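Local structure of aldo-keto Reductase, OXIDOREDUCTASE (Salmonella typhimurium, 5T79) at residues I2-E7 / L86-E91; E148-L153 / R176-I181; A271-K276 / A318-E323. The protein probably acts as an NADPH-dependent oxidoreductase of the aldo-keto reductase family, studied for the biocatalytic reduction of 3-hydroxybutanal to 1,3-butanediol. All blocks are in the same frame, centred on the assembly; numbering follows the deposited sequence. Where two conformers were deposited one is given.

Contact 1. Residues I2-E7 / L86-E91; sequences IYQPDE and LPWRDE
P5 sets its CG-CD edge on the face of the W88 indole, and this pairing makes up the tight half of the contact. P5 CG sits 3.5 Å above the ring plane, over the centre of the bicycle, while P5 CD covers the six-membered ring, 3.5 Å from its centroid and 18° off the ring normal. That is a CH-pi contact, and its closest approach is P5 CD to W88 CZ2 at 3.3 Å. The indole reaches the proline because W88 CG stands anti to its own carbonyl carbon (chi1 -58°), which carries the ring out from the short 3-10 turn. On the opposite face lies P87 CB, 3.8 Å above the plane and toward the rim, so the indole is held between two prolines. E91 CD lies in plane at its edge.

The other half is looser, and its solvent side is Q4, an exposed residue whose bent chain brings Q4 NE2 only to 3.8 Å from W88 CZ2, with the amide plane turned 83° from the ring. Y3 O approaches the indole loosely and obliquely, 3.9 Å from W88 CH2. No hydrogen bond crosses between 2-7 and 86-91; shape and dispersion do the work.

The polar groups look elsewhere: Y3 OH and the backbone N of D6 both bond to D54 OD1, and E91 OE1 takes R9 and Y10. The contact thus lays the N-terminal tail ahead of the TIM barrel on one of its helix-to-strand turns, between helix 72-85 and strand 93-98, while Y3 and P5 also pack on F53 of helix 42-54 and the Y3 ring meets F85.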
loop_
_atom_site.group_PDB
_atom_site.type_symbol
_atom_site.label_atom_id
_atom_site.label_comp_id
_atom_site.label_asym_id
_atom_site.label_seq_id
_atom_site.Cartn_x
_atom_site.Cartn_y
_atom_site.Cartn_z
ATOM N N ILE A 2 9.563 -11.116 25.003
ATOM C CA ILE A 2 8.411 -10.224 24.943
ATOM C C ILE A 2 8.794 -8.970 24.173
ATOM O O ILE A 2 9.737 -8.277 24.519
ATOM C CB ILE A 2 7.906 -9.822 26.336
ATOM C CG1 ILE A 2 7.555 -11.053 27.164
ATOM C CG2 ILE A 2 6.688 -8.929 26.222
ATOM C CD1 ILE A 2 6.298 -11.756 26.715
ATOM N N TYR A 3 8.041 -8.686 23.127
ATOM C CA TYR A 3 8.314 -7.535 22.297
ATOM C C TYR A 3 8.025 -6.208 22.968
ATOM O O TYR A 3 6.968 -6.006 23.528
ATOM C CB TYR A 3 7.521 -7.642 20.987
ATOM C CG TYR A 3 7.587 -6.426 20.091
ATOM C CD1 TYR A 3 8.789 -5.953 19.628
ATOM C CD2 TYR A 3 6.439 -5.761 19.706
ATOM C CE1 TYR A 3 8.850 -4.844 18.815
ATOM C CE2 TYR A 3 6.494 -4.651 18.888
ATOM C CZ TYR A 3 7.702 -4.203 18.438
ATOM O OH TYR A 3 7.781 -3.105 17.635
ATOM N N GLN A 4 8.987 -5.305 22.890
ATOM C CA GLN A 4 8.812 -3.958 23.417
ATOM C C GLN A 4 9.137 -2.980 22.279
ATOM O O GLN A 4 10.283 -2.920 21.833
ATOM C CB GLN A 4 9.670 -3.705 24.673
ATOM C CG GLN A 4 9.259 -2.433 25.425
ATOM C CD GLN A 4 7.880 -2.496 26.062
ATOM O OE1 GLN A 4 7.414 -3.547 26.533
ATOM N NE2 GLN A 4 7.201 -1.356 26.109
ATOM N N PRO A 5 8.143 -2.251 21.749
ATOM C CA PRO A 5 8.431 -1.305 20.661
ATOM C C PRO A 5 9.486 -0.291 21.070
ATOM O O PRO A 5 9.543 0.113 22.236
ATOM C CB PRO A 5 7.083 -0.621 20.409
ATOM C CG PRO A 5 6.079 -1.522 20.987
ATOM C CD PRO A 5 6.731 -2.179 22.152
ATOM N N ASP A 6 10.338 0.072 20.119
ATOM C CA ASP A 6 11.394 1.064 20.290
ATOM C C ASP A 6 10.757 2.376 20.747
ATOM O O ASP A 6 9.803 2.841 20.126
ATOM C CB ASP A 6 12.141 1.228 18.958
ATOM C CG ASP A 6 13.508 1.855 19.048
ATOM O OD1 ASP A 6 13.608 2.997 19.552
ATOM O OD2 ASP A 6 14.467 1.246 18.535
ATOM N N GLU A 7 11.260 2.953 21.842
ATOM C CA GLU A 7 10.708 4.180 22.425
ATOM C C GLU A 7 10.900 5.421 21.503
ATOM O O GLU A 7 10.151 6.394 21.631
ATOM C CB GLU A 7 11.298 4.434 23.831
ATOM C CG GLU A 7 12.816 4.547 23.881
ATOM C CD GLU A 7 13.451 4.826 25.233
ATOM O OE1 GLU A 7 12.770 5.386 26.124
ATOM O OE2 GLU A 7 14.657 4.519 25.383
ATOM N N LEU A 86 -0.895 -6.342 20.689
ATOM C CA LEU A 86 -2.185 -5.974 21.292
ATOM C C LEU A 86 -2.155 -4.665 22.103
ATOM O O LEU A 86 -3.059 -3.858 21.879
ATOM C CB LEU A 86 -2.774 -7.087 22.163
ATOM C CG LEU A 86 -3.469 -8.242 21.451
ATOM C CD1 LEU A 86 -4.315 -9.013 22.427
ATOM C CD2 LEU A 86 -4.347 -7.763 20.288
ATOM N N PRO A 87 -1.150 -4.374 22.976
ATOM C CA PRO A 87 -1.174 -3.087 23.716
ATOM C C PRO A 87 -1.024 -1.859 22.801
ATOM O O PRO A 87 -1.334 -0.761 23.233
ATOM C CB PRO A 87 0.034 -3.195 24.654
ATOM C CG PRO A 87 0.241 -4.685 24.818
ATOM C CD PRO A 87 0.008 -5.186 23.428
ATOM N N TRP A 88 -0.553 -2.043 21.555
ATOM C CA TRP A 88 -0.343 -0.926 20.635
ATOM C C TRP A 88 -1.276 -1.000 19.408
ATOM O O TRP A 88 -1.034 -0.269 18.447
ATOM C CB TRP A 88 1.151 -0.860 20.201
ATOM C CG TRP A 88 2.076 -0.725 21.380
ATOM C CD1 TRP A 88 2.348 0.414 22.088
ATOM C CD2 TRP A 88 2.693 -1.800 22.098
ATOM N NE1 TRP A 88 3.145 0.117 23.177
ATOM C CE2 TRP A 88 3.359 -1.238 23.214
ATOM C CE3 TRP A 88 2.763 -3.192 21.896
ATOM C CZ2 TRP A 88 4.061 -2.020 24.138
ATOM C CZ3 TRP A 88 3.468 -3.965 22.808
ATOM C CH2 TRP A 88 4.085 -3.385 23.927
ATOM N N ARG A 89 -2.392 -1.783 19.463
ATOM C CA ARG A 89 -3.314 -1.847 18.297
ATOM C C ARG A 89 -3.869 -0.452 17.961
ATOM O O ARG A 89 -4.058 -0.155 16.789
ATOM C CB ARG A 89 -4.480 -2.846 18.517
ATOM C CG ARG A 89 -5.371 -3.090 17.263
ATOM C CD ARG A 89 -6.613 -2.168 17.197
ATOM N NE ARG A 89 -7.390 -2.292 15.945
ATOM C CZ ARG A 89 -7.101 -1.660 14.805
ATOM N NH1 ARG A 89 -6.026 -0.885 14.719
ATOM N NH2 ARG A 89 -7.850 -1.848 13.726
ATOM N N ASP A 90 -4.105 0.402 18.974
ATOM C CA ASP A 90 -4.681 1.728 18.704
ATOM C C ASP A 90 -3.623 2.716 18.143
ATOM O O ASP A 90 -3.968 3.834 17.751
ATOM C CB ASP A 90 -5.401 2.271 19.947
ATOM C CG ASP A 90 -6.629 1.425 20.330
ATOM O OD1 ASP A 90 -7.129 0.679 19.469
ATOM O OD2 ASP A 90 -7.113 1.560 21.474
ATOM N N GLU A 91 -2.358 2.255 18.010
ATOM C CA GLU A 91 -1.282 3.016 17.364
ATOM C C GLU A 91 -1.094 2.557 15.894
ATOM O O GLU A 91 -0.229 3.079 15.197
ATOM C CB GLU A 91 0.036 2.823 18.149
ATOM C CG GLU A 91 0.011 3.621 19.452
ATOM C CD GLU A 91 1.231 3.503 20.345
ATOM O OE1 GLU A 91 2.368 3.547 19.826
ATOM O OE2 GLU A 91 1.051 3.401 21.574
#

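Contact 2. Residues E148-L153 / R176-I181; sequences ETMKAL and RQAIDI
M150 and A178 bring two helices together, their CA atoms 6.9 Å apart, a close approach made possible on one side by the small A178. The pair belongs to the outer layer of the TIM barrel: helix 146-158 is followed by strand 162-168 and then helix 172-185, so these are successive helices of the alpha/beta barrel, linked through the strand between them.

The larger share of the packing comes from M150, which is buried and points at the other helix. Its chi1 of -65° sets CG beside the backbone N, and the chain bends at chi2 and chi3, so that CB and the sulfur present themselves to different partners. The sulfur faces the helix 172-185 side, with M150 SD touching A178 CB at 3.8 Å. The methyl then folds back over its own helix, where M150 CE lies 3.7 Å from L153 CD1. M150 also touches Y170, in the loop leading into the second helix.

No hydrogen bond passes between the segments, and the side-chain contacts are apolar. I181 is one turn on from A178, and both of these side chains also touch L146, which widens the seam toward the start of the first helix. I181 meets M150 at about a right angle. It uses its CG2 branch, anti to the backbone N, and the methyl rests against the root of the methionine, with I181 CG2 3.6 Å from M150 CB.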
loop_
_atom_site.group_PDB
_atom_site.type_symbol
_atom_site.label_atom_id
_atom_site.label_comp_id
_atom_site.label_asym_id
_atom_site.label_seq_id
_atom_site.Cartn_x
_atom_site.Cartn_y
_atom_site.Cartn_z
ATOM N N GLU A 148 -24.027 0.064 -5.596
ATOM C CA GLU A 148 -24.162 -1.075 -4.684
ATOM C C GLU A 148 -22.862 -1.303 -3.918
ATOM O O GLU A 148 -22.880 -1.524 -2.694
ATOM C CB GLU A 148 -24.567 -2.370 -5.433
ATOM C CG GLU A 148 -24.589 -3.596 -4.512
ATOM C CD GLU A 148 -24.991 -4.901 -5.168
ATOM O OE1 GLU A 148 -25.934 -4.891 -5.986
ATOM O OE2 GLU A 148 -24.419 -5.949 -4.808
ATOM N N THR A 149 -21.731 -1.271 -4.644
ATOM C CA THR A 149 -20.420 -1.486 -4.024
ATOM C C THR A 149 -20.125 -0.399 -2.986
ATOM O O THR A 149 -19.640 -0.697 -1.897
ATOM C CB THR A 149 -19.306 -1.514 -5.084
ATOM O OG1 THR A 149 -19.656 -2.461 -6.108
ATOM C CG2 THR A 149 -17.969 -1.933 -4.467
ATOM N N MET A 150 -20.416 0.855 -3.336
ATOM C CA MET A 150 -20.146 1.985 -2.453
ATOM C C MET A 150 -21.062 1.977 -1.243
ATOM O O MET A 150 -20.615 2.331 -0.138
ATOM C CB MET A 150 -20.251 3.314 -3.212
ATOM C CG MET A 150 -19.186 3.483 -4.297
ATOM S SD MET A 150 -17.432 3.418 -3.799
ATOM C CE MET A 150 -17.010 1.776 -4.308
ATOM N N LYS A 151 -22.334 1.590 -1.440
ATOM C CA LYS A 151 -23.293 1.459 -0.342
ATOM C C LYS A 151 -22.838 0.331 0.642
ATOM O O LYS A 151 -23.069 0.468 1.851
ATOM C CB LYS A 151 -24.695 1.178 -0.879
ATOM C CG LYS A 151 -25.773 1.269 0.201
ATOM C CD LYS A 151 -27.142 1.523 -0.380
ATOM C CE LYS A 151 -27.407 2.977 -0.683
ATOM N NZ LYS A 151 -28.573 3.114 -1.590
ATOM N N ALA A 152 -22.201 -0.760 0.125
ATOM C CA ALA A 152 -21.652 -1.832 0.987
ATOM C C ALA A 152 -20.505 -1.261 1.846
ATOM O O ALA A 152 -20.446 -1.549 3.037
ATOM C CB ALA A 152 -21.162 -3.013 0.161
ATOM N N LEU A 153 -19.643 -0.392 1.264
ATOM C CA LEU A 153 -18.564 0.273 2.024
ATOM C C LEU A 153 -19.160 1.191 3.107
ATOM O O LEU A 153 -18.738 1.130 4.263
ATOM C CB LEU A 153 -17.640 1.088 1.086
ATOM C CG LEU A 153 -16.831 0.261 0.056
ATOM C CD1 LEU A 153 -15.959 1.193 -0.787
ATOM C CD2 LEU A 153 -15.917 -0.802 0.764
ATOM N N ARG A 176 -13.505 9.333 -9.717
ATOM C CA ARG A 176 -14.353 10.510 -9.522
ATOM C C ARG A 176 -15.777 10.084 -9.117
ATOM O O ARG A 176 -16.310 10.585 -8.125
ATOM C CB ARG A 176 -14.402 11.381 -10.797
ATOM C CG ARG A 176 -15.176 12.680 -10.600
ATOM C CD ARG A 176 -15.292 13.517 -11.870
ATOM N NE ARG A 176 -13.989 13.955 -12.397
ATOM C CZ ARG A 176 -13.323 15.031 -11.987
ATOM N NH1 ARG A 176 -13.807 15.792 -11.012
ATOM N NH2 ARG A 176 -12.152 15.336 -12.527
ATOM N N GLN A 177 -16.378 9.158 -9.884
ATOM C CA GLN A 177 -17.752 8.679 -9.639
ATOM C C GLN A 177 -17.888 8.061 -8.255
ATOM O O GLN A 177 -18.843 8.377 -7.542
ATOM C CB GLN A 177 -18.162 7.639 -10.678
ATOM C CG GLN A 177 -18.280 8.125 -12.108
ATOM C CD GLN A 177 -18.513 6.917 -12.985
ATOM O OE1 GLN A 177 -19.343 6.058 -12.673
ATOM N NE2 GLN A 177 -17.710 6.762 -14.031
ATOM N N ALA A 178 -16.907 7.200 -7.865
ATOM C CA ALA A 178 -16.886 6.512 -6.570
ATOM C C ALA A 178 -16.769 7.511 -5.412
ATOM O O ALA A 178 -17.509 7.410 -4.426
ATOM C CB ALA A 178 -15.741 5.514 -6.533
ATOM N N ILE A 179 -15.853 8.494 -5.548
ATOM C CA ILE A 179 -15.638 9.525 -4.519
ATOM C C ILE A 179 -16.931 10.349 -4.333
ATOM O O ILE A 179 -17.351 10.605 -3.195
ATOM C CB ILE A 179 -14.414 10.407 -4.889
ATOM C CG1 ILE A 179 -13.109 9.589 -4.685
ATOM C CG2 ILE A 179 -14.380 11.725 -4.070
ATOM C CD1 ILE A 179 -11.832 10.217 -5.451
ATOM N N ASP A 180 -17.561 10.762 -5.451
ATOM C CA ASP A 180 -18.786 11.568 -5.360
ATOM C C ASP A 180 -19.953 10.782 -4.721
ATOM O O ASP A 180 -20.718 11.362 -3.952
ATOM C CB ASP A 180 -19.179 12.093 -6.744
ATOM C CG ASP A 180 -18.246 13.177 -7.294
ATOM O OD1 ASP A 180 -17.441 13.730 -6.510
ATOM O OD2 ASP A 180 -18.347 13.490 -8.490
ATOM N N ILE A 181 -20.080 9.478 -5.028
ATOM C CA ILE A 181 -21.130 8.617 -4.457
ATOM C C ILE A 181 -20.920 8.493 -2.939
ATOM O O ILE A 181 -21.873 8.676 -2.184
ATOM C CB ILE A 181 -21.212 7.226 -5.156
ATOM C CG1 ILE A 181 -21.808 7.367 -6.588
ATOM C CG2 ILE A 181 -22.055 6.228 -4.331
ATOM C CD1 ILE A 181 -21.537 6.148 -7.504
#

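Contact 3. Residues A271-K276 / A318-E323; sequences ARRGQK and AAECAE
R272 and R273, neighbours where helix 257-272 gives way to a turn, each take a glutamate from the first turns of the C-terminal helix 318-329, joining the two at the surface. R272 pairs with E323 and R273 with E320, both as salt bridges.

The R272 bridge runs from R272 NH2 to E323 OE2 at 2.8 Å. The oxygen, met nearly along its C-O axis, sits near the guanidinium edge but tilted 29° from its plane, and the N-H is not straight (132°). A water completes the link: it accepts from R272 NE at 3.0 Å and donates to E323 OE1 at 2.7 Å. Both carboxylate oxygens are therefore joined to one guanidinium, whose plane lies almost parallel to theirs.

R273 is held from more sides. R273 NH1 donates to E320 OE2 at 3.0 Å, coming from above the carboxylate plane, with the two flat groups turned 49° apart; the same nitrogen also bonds to R315 O. On the side-on edge, R273 NE (2.9 Å) and R273 NH2 (3.3 Å) both donate to Q275 OE1, reaching it from the same face of the amide. Q275 NE2 in turn bonds to N313 O, fixing the amide, and F316 gives the guanidinium a cation-pi partner. E320 is shared as well, since its OE1 accepts from S317 N.

Between R273 and Q275 the chain turns at G274, which, with positive phi and two bonds back into the last helical turn, closes it in a Schellman motif; R273 O is taken up by N313 ND2.

The outer, partly water-mediated pair is probably the more adaptable; R273, with several partners fixing its rotation, ties the helix end to N313, R315 and F316, and its charge is probably offset in part by E320.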
loop_
_atom_site.group_PDB
_atom_site.type_symbol
_atom_site.label_atom_id
_atom_site.label_comp_id
_atom_site.label_asym_id
_atom_site.label_seq_id
_atom_site.Cartn_x
_atom_site.Cartn_y
_atom_site.Cartn_z
ATOM N N ALA A 271 23.629 6.426 -7.493
ATOM C CA ALA A 271 25.012 6.425 -6.992
ATOM C C ALA A 271 25.568 7.845 -6.851
ATOM O O ALA A 271 26.203 8.144 -5.841
ATOM C CB ALA A 271 25.909 5.616 -7.910
ATOM N N ARG A 272 25.305 8.726 -7.843
ATOM C CA ARG A 272 25.766 10.129 -7.813
ATOM C C ARG A 272 25.101 10.879 -6.668
ATOM O O ARG A 272 25.688 11.812 -6.115
ATOM C CB ARG A 272 25.479 10.844 -9.145
ATOM C CG ARG A 272 26.434 10.462 -10.277
ATOM C CD ARG A 272 26.265 11.339 -11.514
ATOM N NE ARG A 272 25.018 11.072 -12.244
ATOM C CZ ARG A 272 24.859 10.089 -13.125
ATOM N NH1 ARG A 272 25.851 9.246 -13.378
ATOM N NH2 ARG A 272 23.703 9.933 -13.747
ATOM N N ARG A 273 23.882 10.454 -6.296
ATOM C CA ARG A 273 23.126 11.042 -5.195
ATOM C C ARG A 273 23.539 10.449 -3.824
ATOM O O ARG A 273 23.115 10.954 -2.792
ATOM C CB ARG A 273 21.624 10.840 -5.433
ATOM C CG ARG A 273 21.069 11.648 -6.616
ATOM C CD ARG A 273 19.611 11.296 -6.920
ATOM N NE ARG A 273 18.758 11.310 -5.724
ATOM C CZ ARG A 273 18.153 12.389 -5.236
ATOM N NH1 ARG A 273 18.304 13.571 -5.828
ATOM N NH2 ARG A 273 17.404 12.299 -4.146
ATOM N N GLY A 274 24.371 9.412 -3.825
ATOM C CA GLY A 274 24.819 8.750 -2.600
ATOM C C GLY A 274 23.770 7.852 -1.978
ATOM O O GLY A 274 23.678 7.751 -0.753
ATOM N N GLN A 275 22.952 7.185 -2.804
ATOM C CA GLN A 275 21.931 6.292 -2.252
ATOM C C GLN A 275 21.728 5.095 -3.177
ATOM O O GLN A 275 22.244 5.079 -4.308
ATOM C CB GLN A 275 20.608 7.051 -1.984
ATOM C CG GLN A 275 19.866 7.537 -3.239
ATOM C CD GLN A 275 18.693 8.458 -2.985
ATOM O OE1 GLN A 275 18.235 9.151 -3.897
ATOM N NE2 GLN A 275 18.139 8.470 -1.769
ATOM N N LYS A 276 21.018 4.077 -2.674
ATOM C CA LYS A 276 20.685 2.884 -3.445
ATOM C C LYS A 276 19.602 3.234 -4.447
ATOM O O LYS A 276 18.849 4.196 -4.225
ATOM C CB LYS A 276 20.193 1.757 -2.519
ATOM C CG LYS A 276 21.235 1.261 -1.523
ATOM C CD LYS A 276 20.618 0.252 -0.566
ATOM C CE LYS A 276 21.660 -0.546 0.177
ATOM N NZ LYS A 276 21.108 -1.845 0.652
ATOM N N ALA A 318 15.117 20.210 -10.896
ATOM C CA ALA A 318 14.519 20.223 -12.233
ATOM C C ALA A 318 15.379 19.369 -13.178
ATOM O O ALA A 318 14.845 18.492 -13.865
ATOM C CB ALA A 318 14.410 21.656 -12.748
ATOM N N ALA A 319 16.723 19.570 -13.120
ATOM C CA ALA A 319 17.731 18.854 -13.911
ATOM C C ALA A 319 17.673 17.336 -13.659
ATOM O O ALA A 319 17.662 16.566 -14.617
ATOM C CB ALA A 319 19.125 19.392 -13.596
ATOM N N GLU A 320 17.582 16.910 -12.388
ATOM C CA GLU A 320 17.499 15.480 -12.043
ATOM C C GLU A 320 16.223 14.834 -12.591
ATOM O O GLU A 320 16.282 13.719 -13.106
ATOM C CB GLU A 320 17.589 15.260 -10.534
ATOM C CG GLU A 320 18.991 15.452 -9.990
ATOM C CD GLU A 320 19.115 15.343 -8.485
ATOM O OE1 GLU A 320 18.332 16.008 -7.770
ATOM O OE2 GLU A 320 20.004 14.598 -8.016
ATOM N N CYS A 321 15.081 15.531 -12.511
ATOM C CA CYS A 321 13.815 15.007 -13.037
ATOM C C CYS A 321 13.873 14.881 -14.573
ATOM O O CYS A 321 13.368 13.898 -15.118
ATOM C CB CYS A 321 12.646 15.867 -12.580
ATOM S SG CYS A 321 12.331 15.771 -10.801
ATOM N N ALA A 322 14.558 15.825 -15.249
ATOM C CA ALA A 322 14.773 15.796 -16.699
ATOM C C ALA A 322 15.690 14.619 -17.065
ATOM O O ALA A 322 15.429 13.919 -18.042
ATOM C CB ALA A 322 15.372 17.113 -17.169
ATOM N N GLU A 323 16.732 14.375 -16.245
ATOM C CA GLU A 323 17.686 13.270 -16.405
ATOM C C GLU A 323 16.959 11.916 -16.359
ATOM O O GLU A 323 17.222 11.045 -17.191
ATOM C CB GLU A 323 18.740 13.334 -15.296
ATOM C CG GLU A 323 20.096 12.801 -15.704
ATOM C CD GLU A 323 21.170 12.853 -14.639
ATOM O OE1 GLU A 323 21.174 13.800 -13.817
ATOM O OE2 GLU A 323 22.039 11.955 -14.658
HETATM O O HOH W 1 23.105 13.342 -11.918
#

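The three contacts are separate patches on the outside of one barrel. Their centres lie 35 Å (contacts 1 and 2), 37 Å (1 and 3) and 40 Å (2 and 3) apart, and none touches another. Along the chain they follow in series. In contact 2 the M150 side chain is about 14 Å from the bound NADPH and about 10 Å from those of S168, which binds the cofactor, and H155, a zinc-binding residue whose metal is absent here. Contact 3 reaches the cofactor site indirectly, through the K276 salt bridge to D306, another NADPH-binding residue. Contact 1 lies away from these sites.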